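Local coordinates for sporulation and cell division protein SsgA (Streptomyces sp. Ag82_O1-9, PDB 6SLC) that probably takes part in sporulation-specific cell division and in placing the division plane in Streptomyces, at residues Trp94-His99 against Val103-Leu108; Glu80-Pro85 against Arg122-Phe127. All blocks are in the same frame, centred on the assembly; numbering follows the deposited sequence.

The two contacts lie side by side, their centres about 10 Å apart, in a single SsgA-family domain built on an antiparallel sheet of seven strands. Along the chain the order is 80-85, 94-99, 103-108 and 122-127, so the hairpin of interaction 1 falls entirely between the two halves of interaction 2. The segments also meet directly: Val-104 CG2 packs at 3.4 Å on Leu-82 CD2, and Pro-95 CD lies 3.2 Å from Gly-81 O. Strand 91-98, outermost in this chain's sheet, and strand 101-109 are thereby packed against the end of helix 75-81. Leu-124 of helix 121-134 also packs on Val-104, so strand 101-109 is where the two contacts join.

Interaction 1 of 2, residues Trp94-His99 against Val103-Leu108; sequences WPSRSH and VVCIAL
Trp-94 lies against Cys-105, the indole presenting one face to the cysteine. Cys-105 CB stands 3.6 Å from the centroid of the five-membered ring, only 24° off its normal, a CH-pi contact displaced toward the rim. The sulfur SG sits more obliquely, 4.2 Å from the same centroid, and makes a sulfur-aromatic contact. Trp-94 CG is held between the backbone N and the carbonyl carbon (chi1 71°), which folds the indole back over the neighbouring strand and brings its edge to Ala-107, CZ3 to CB 4.0 Å.

The backbones are paired along the same stretch. Trp-94 and Cys-105 exchange two hydrogen bonds, of which Cys-105 N to Trp-94 O is short, 2.7 Å; Ser-96 and Val-103 exchange two more. In the second pair Val-103 N approaches Ser-96 O from above the carbonyl plane, although its N-H points straight at the oxygen. Buried Val-103 belongs to this tight part, its CG2 3.6 Å from Ser-96 O and its CG1 3.7 Å from Ser-98 OG, a hydroxyl hydrogen-bonded to Glu-118 on strand 114-120. Between the two pairs is the non-hydrogen-bonded pair Pro-95 and Val-104.

Arg-97 marks the loose side, solvent-exposed and turned from the partner strand. The axes of the two short segments make 124°, well short of antiparallel, consistent with a twisted beta hairpin at the margin of the chain's sheet.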
loop_
_atom_site.group_PDB
_atom_site.type_symbol
_atom_site.label_atom_id
_atom_site.label_comp_id
_atom_site.label_asym_id
_atom_site.label_seq_id
_atom_site.Cartn_x
_atom_site.Cartn_y
_atom_site.Cartn_z
ATOM N N TRP A 94 1.475 17.744 23.412
ATOM C CA TRP A 94 2.216 18.191 24.619
ATOM C C TRP A 94 2.796 16.993 25.369
ATOM O O TRP A 94 2.218 15.906 25.370
ATOM C CB TRP A 94 1.327 19.061 25.519
ATOM C CG TRP A 94 0.240 18.315 26.226
ATOM C CD1 TRP A 94 0.312 17.718 27.451
ATOM C CD2 TRP A 94 -1.097 18.086 25.751
ATOM N NE1 TRP A 94 -0.887 17.133 27.771
ATOM C CE2 TRP A 94 -1.771 17.352 26.753
ATOM C CE3 TRP A 94 -1.780 18.413 24.578
ATOM C CZ2 TRP A 94 -3.093 16.941 26.613
ATOM C CZ3 TRP A 94 -3.090 18.013 24.445
ATOM C CH2 TRP A 94 -3.739 17.290 25.448
ATOM N N PRO A 95 3.965 17.169 26.028
ATOM C CA PRO A 95 4.573 16.113 26.840
ATOM C C PRO A 95 3.916 16.038 28.223
ATOM O O PRO A 95 3.338 17.021 28.681
ATOM C CB PRO A 95 6.041 16.543 26.967
ATOM C CG PRO A 95 5.978 18.066 26.889
ATOM C CD PRO A 95 4.764 18.405 26.045
ATOM N N SER A 96 4.011 14.878 28.856
ATOM C CA SER A 96 3.319 14.561 30.129
ATOM C C SER A 96 3.853 13.230 30.651
ATOM O O SER A 96 4.828 12.705 30.061
ATOM C CB SER A 96 1.829 14.545 29.923
ATOM O OG SER A 96 1.149 14.156 31.095
ATOM N N ARG A 97 3.279 12.727 31.738
ATOM C CA ARG A 97 3.642 11.399 32.293
ATOM C C ARG A 97 2.350 10.661 32.614
ATOM O O ARG A 97 1.346 11.333 32.903
ATOM C CB ARG A 97 4.535 11.521 33.527
ATOM C CG ARG A 97 5.727 12.442 33.319
ATOM C CD ARG A 97 6.743 12.275 34.424
ATOM N NE ARG A 97 7.363 10.958 34.401
ATOM C CZ ARG A 97 8.428 10.631 33.674
ATOM N NH1 ARG A 97 9.000 11.523 32.883
ATOM N NH2 ARG A 97 8.913 9.404 33.733
ATOM N N SER A 98 2.365 9.338 32.504
ATOM C CA SER A 98 1.232 8.488 32.940
ATOM C C SER A 98 1.756 7.090 33.261
ATOM O O SER A 98 2.654 6.615 32.547
ATOM C CB SER A 98 0.102 8.505 31.936
ATOM O OG SER A 98 0.400 7.716 30.796
ATOM N N HIS A 99 1.298 6.534 34.384
ATOM C CA HIS A 99 1.754 5.234 34.944
ATOM C C HIS A 99 3.287 5.221 35.022
ATOM O O HIS A 99 3.867 4.163 34.773
ATOM C CB HIS A 99 1.131 4.101 34.121
ATOM C CG HIS A 99 -0.360 4.185 34.118
ATOM N ND1 HIS A 99 -1.120 4.179 32.961
ATOM C CD2 HIS A 99 -1.233 4.334 35.137
ATOM C CE1 HIS A 99 -2.395 4.294 33.272
ATOM N NE2 HIS A 99 -2.491 4.385 34.601
ATOM N N VAL A 103 5.166 10.354 28.251
ATOM C CA VAL A 103 4.224 10.208 27.110
ATOM C C VAL A 103 4.132 11.539 26.374
ATOM O O VAL A 103 4.395 12.588 26.983
ATOM C CB VAL A 103 2.836 9.739 27.575
ATOM C CG1 VAL A 103 2.904 8.342 28.174
ATOM C CG2 VAL A 103 2.211 10.739 28.535
ATOM N N VAL A 104 3.791 11.475 25.095
ATOM C CA VAL A 104 3.359 12.659 24.314
ATOM C C VAL A 104 1.850 12.513 24.139
ATOM O O VAL A 104 1.385 11.452 23.683
ATOM C CB VAL A 104 4.129 12.760 22.991
ATOM C CG1 VAL A 104 3.573 13.834 22.083
ATOM C CG2 VAL A 104 5.601 13.003 23.247
ATOM N N CYS A 105 1.109 13.520 24.580
ATOM C CA CYS A 105 -0.361 13.562 24.451
ATOM C C CYS A 105 -0.675 14.137 23.071
ATOM O O CYS A 105 -0.057 15.146 22.704
ATOM C CB CYS A 105 -0.966 14.352 25.602
ATOM S SG CYS A 105 -0.820 13.522 27.213
ATOM N N ILE A 106 -1.525 13.456 22.305
ATOM C CA ILE A 106 -1.968 13.887 20.950
ATOM C C ILE A 106 -3.495 14.034 20.973
ATOM O O ILE A 106 -4.203 13.011 21.056
ATOM C CB ILE A 106 -1.469 12.910 19.872
ATOM C CG1 ILE A 106 0.039 12.673 20.008
ATOM C CG2 ILE A 106 -1.851 13.411 18.486
ATOM C CD1 ILE A 106 0.612 11.614 19.074
ATOM N N ALA A 107 -3.970 15.277 20.928
ATOM C CA ALA A 107 -5.401 15.634 20.831
ATOM C C ALA A 107 -5.734 15.936 19.369
ATOM O O ALA A 107 -5.159 16.890 18.820
ATOM C CB ALA A 107 -5.694 16.814 21.713
ATOM N N LEU A 108 -6.629 15.146 18.780
ATOM C CA LEU A 108 -7.030 15.216 17.355
ATOM C C LEU A 108 -8.509 15.629 17.235
ATOM O O LEU A 108 -9.363 15.051 17.945
ATOM C CB LEU A 108 -6.787 13.830 16.751
ATOM C CG LEU A 108 -5.337 13.340 16.776
ATOM C CD1 LEU A 108 -5.224 11.967 16.138
ATOM C CD2 LEU A 108 -4.419 14.298 16.045
#

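Interaction 2 of 2, residues Glu80-Pro85 against Arg122-Phe127; sequences EGLHRP and RALESF
The backbones stay well apart, with Leu-82 and Glu-125 the nearest pair of CA atoms at 7.4 Å, so side chains bridge the distance between the loop after helix 75-81 and helix 121-134. The loop packs on the helix beside an antiparallel sheet: Leu-82 and Leu-124 both touch Val-104 of strand 101-109, and Leu-124 also reaches Leu-47 of strand 40-50.

Leu-82 carries most of the contact. Its CD1 methyl lies over the root of Glu-125, 3.8 Å from Glu-125 CB and equally near Glu-125 CA, with the two side chains crossing at a slant. The other branch faces the sheet side, where Leu-82 CD2 meets Leu-124 CD2 at a looser 4.4 Å. Because Glu-125 CG is anti to the backbone N (chi1 179°) and the chain runs on extended, the aliphatic part of the glutamate is given to the leucine, while its carboxylate continues toward His-83. That approach is loose: His-83 NE2 and Glu-125 OE2 are 4.3 Å apart, too far for a bond, though any positive charge on the imidazole would probably be eased by the carboxylate.

Within 80-85 the imidazole turns one face to Leu-82, whose CB is 4.1 Å above the centre of the His-83 ring. The backbone turn of 80-84 is closed by Glu-80 O, which accepts from two amides, His-83 N at 2.9 Å and Arg-84 N at 3.0 Å.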
loop_
_atom_site.group_PDB
_atom_site.type_symbol
_atom_site.label_atom_id
_atom_site.label_comp_id
_atom_site.label_asym_id
_atom_site.label_seq_id
_atom_site.Cartn_x
_atom_site.Cartn_y
_atom_site.Cartn_z
ATOM N N GLU A 80 8.512 18.984 18.316
ATOM C CA GLU A 80 8.277 20.035 19.347
ATOM C C GLU A 80 7.451 19.461 20.505
ATOM O O GLU A 80 7.710 19.806 21.661
ATOM C CB GLU A 80 7.581 21.252 18.741
ATOM C CG GLU A 80 7.488 22.427 19.707
ATOM C CD GLU A 80 6.952 23.733 19.138
ATOM O OE1 GLU A 80 6.409 23.727 18.008
ATOM O OE2 GLU A 80 7.073 24.756 19.835
ATOM N N GLY A 81 6.489 18.604 20.199
ATOM C CA GLY A 81 5.568 18.018 21.188
ATOM C C GLY A 81 6.278 17.190 22.241
ATOM O O GLY A 81 5.683 16.942 23.296
ATOM N N LEU A 82 7.492 16.728 21.972
ATOM C CA LEU A 82 8.298 15.993 22.980
ATOM C C LEU A 82 8.741 16.930 24.111
ATOM O O LEU A 82 8.980 16.424 25.221
ATOM C CB LEU A 82 9.506 15.369 22.291
ATOM C CG LEU A 82 9.194 14.071 21.550
ATOM C CD1 LEU A 82 10.335 13.726 20.598
ATOM C CD2 LEU A 82 8.919 12.933 22.536
ATOM N N HIS A 83 8.836 18.234 23.843
ATOM C CA HIS A 83 9.481 19.237 24.737
ATOM C C HIS A 83 8.459 20.225 25.315
ATOM O O HIS A 83 8.635 20.597 26.478
ATOM C CB HIS A 83 10.623 19.944 24.006
ATOM C CG HIS A 83 11.653 18.982 23.530
ATOM N ND1 HIS A 83 11.863 18.768 22.194
ATOM C CD2 HIS A 83 12.467 18.128 24.191
ATOM C CE1 HIS A 83 12.798 17.850 22.030
ATOM N NE2 HIS A 83 13.177 17.428 23.246
ATOM N N ARG A 84 7.429 20.620 24.562
ATOM C CA ARG A 84 6.468 21.658 25.017
ATOM C C ARG A 84 5.140 21.523 24.282
ATOM O O ARG A 84 5.070 20.915 23.218
ATOM C CB ARG A 84 7.063 23.055 24.802
ATOM C CG ARG A 84 7.062 23.535 23.353
ATOM C CD ARG A 84 7.820 24.830 23.118
ATOM N NE ARG A 84 9.193 24.749 23.609
ATOM C CZ ARG A 84 10.279 24.488 22.878
ATOM N NH1 ARG A 84 10.194 24.295 21.571
ATOM N NH2 ARG A 84 11.462 24.430 23.466
ATOM N N PRO A 85 4.053 22.117 24.821
ATOM C CA PRO A 85 2.747 22.075 24.174
ATOM C C PRO A 85 2.807 22.850 22.859
ATOM O O PRO A 85 3.459 23.859 22.834
ATOM C CB PRO A 85 1.805 22.764 25.169
ATOM C CG PRO A 85 2.553 22.713 26.481
ATOM C CD PRO A 85 4.010 22.853 26.088
ATOM N N ARG A 122 9.691 7.910 24.677
ATOM C CA ARG A 122 11.005 7.313 24.311
ATOM C C ARG A 122 10.913 6.764 22.884
ATOM O O ARG A 122 11.776 7.114 22.066
ATOM C CB ARG A 122 11.427 6.204 25.286
ATOM C CG ARG A 122 12.620 6.528 26.173
ATOM C CD ARG A 122 12.779 5.457 27.247
ATOM N NE ARG A 122 14.077 5.482 27.920
ATOM C CZ ARG A 122 14.343 4.968 29.129
ATOM N NH1 ARG A 122 13.399 4.381 29.847
ATOM N NH2 ARG A 122 15.567 5.057 29.626
ATOM N N ALA A 123 9.911 5.920 22.611
ATOM C CA ALA A 123 9.723 5.234 21.308
ATOM C C ALA A 123 9.466 6.280 20.215
ATOM O O ALA A 123 10.073 6.176 19.135
ATOM C CB ALA A 123 8.590 4.243 21.389
ATOM N N LEU A 124 8.614 7.271 20.487
ATOM C CA LEU A 124 8.354 8.352 19.508
ATOM C C LEU A 124 9.662 9.065 19.165
ATOM O O LEU A 124 9.919 9.267 17.945
ATOM C CB LEU A 124 7.325 9.337 20.052
ATOM C CG LEU A 124 7.001 10.467 19.090
ATOM C CD1 LEU A 124 6.583 9.911 17.737
ATOM C CD2 LEU A 124 5.924 11.357 19.687
ATOM N N GLU A 125 10.458 9.415 20.182
ATOM C CA GLU A 125 11.712 10.194 20.005
ATOM C C GLU A 125 12.715 9.360 19.198
ATOM O O GLU A 125 13.417 9.912 18.339
ATOM C CB GLU A 125 12.307 10.623 21.345
ATOM C CG GLU A 125 13.613 11.402 21.191
ATOM C CD GLU A 125 13.940 12.419 22.278
ATOM O OE1 GLU A 125 13.756 12.089 23.463
ATOM O OE2 GLU A 125 14.349 13.552 21.929
ATOM N N SER A 126 12.763 8.068 19.458
ATOM C CA SER A 126 13.712 7.137 18.810
ATOM C C SER A 126 13.373 7.024 17.316
ATOM O O SER A 126 14.308 7.012 16.475
ATOM C CB SER A 126 13.689 5.799 19.525
ATOM O OG SER A 126 14.090 4.762 18.645
ATOM N N PHE A 127 12.081 6.982 16.983
ATOM C CA PHE A 127 11.604 6.995 15.577
ATOM C C PHE A 127 11.995 8.328 14.911
ATOM O O PHE A 127 12.588 8.323 13.805
ATOM C CB PHE A 127 10.098 6.739 15.491
ATOM C CG PHE A 127 9.527 7.059 14.132
ATOM C CD1 PHE A 127 9.847 6.295 13.010
ATOM C CD2 PHE A 127 8.730 8.175 13.967
ATOM C CE1 PHE A 127 9.312 6.616 11.772
ATOM C CE2 PHE A 127 8.200 8.498 12.729
ATOM C CZ PHE A 127 8.490 7.719 11.638
#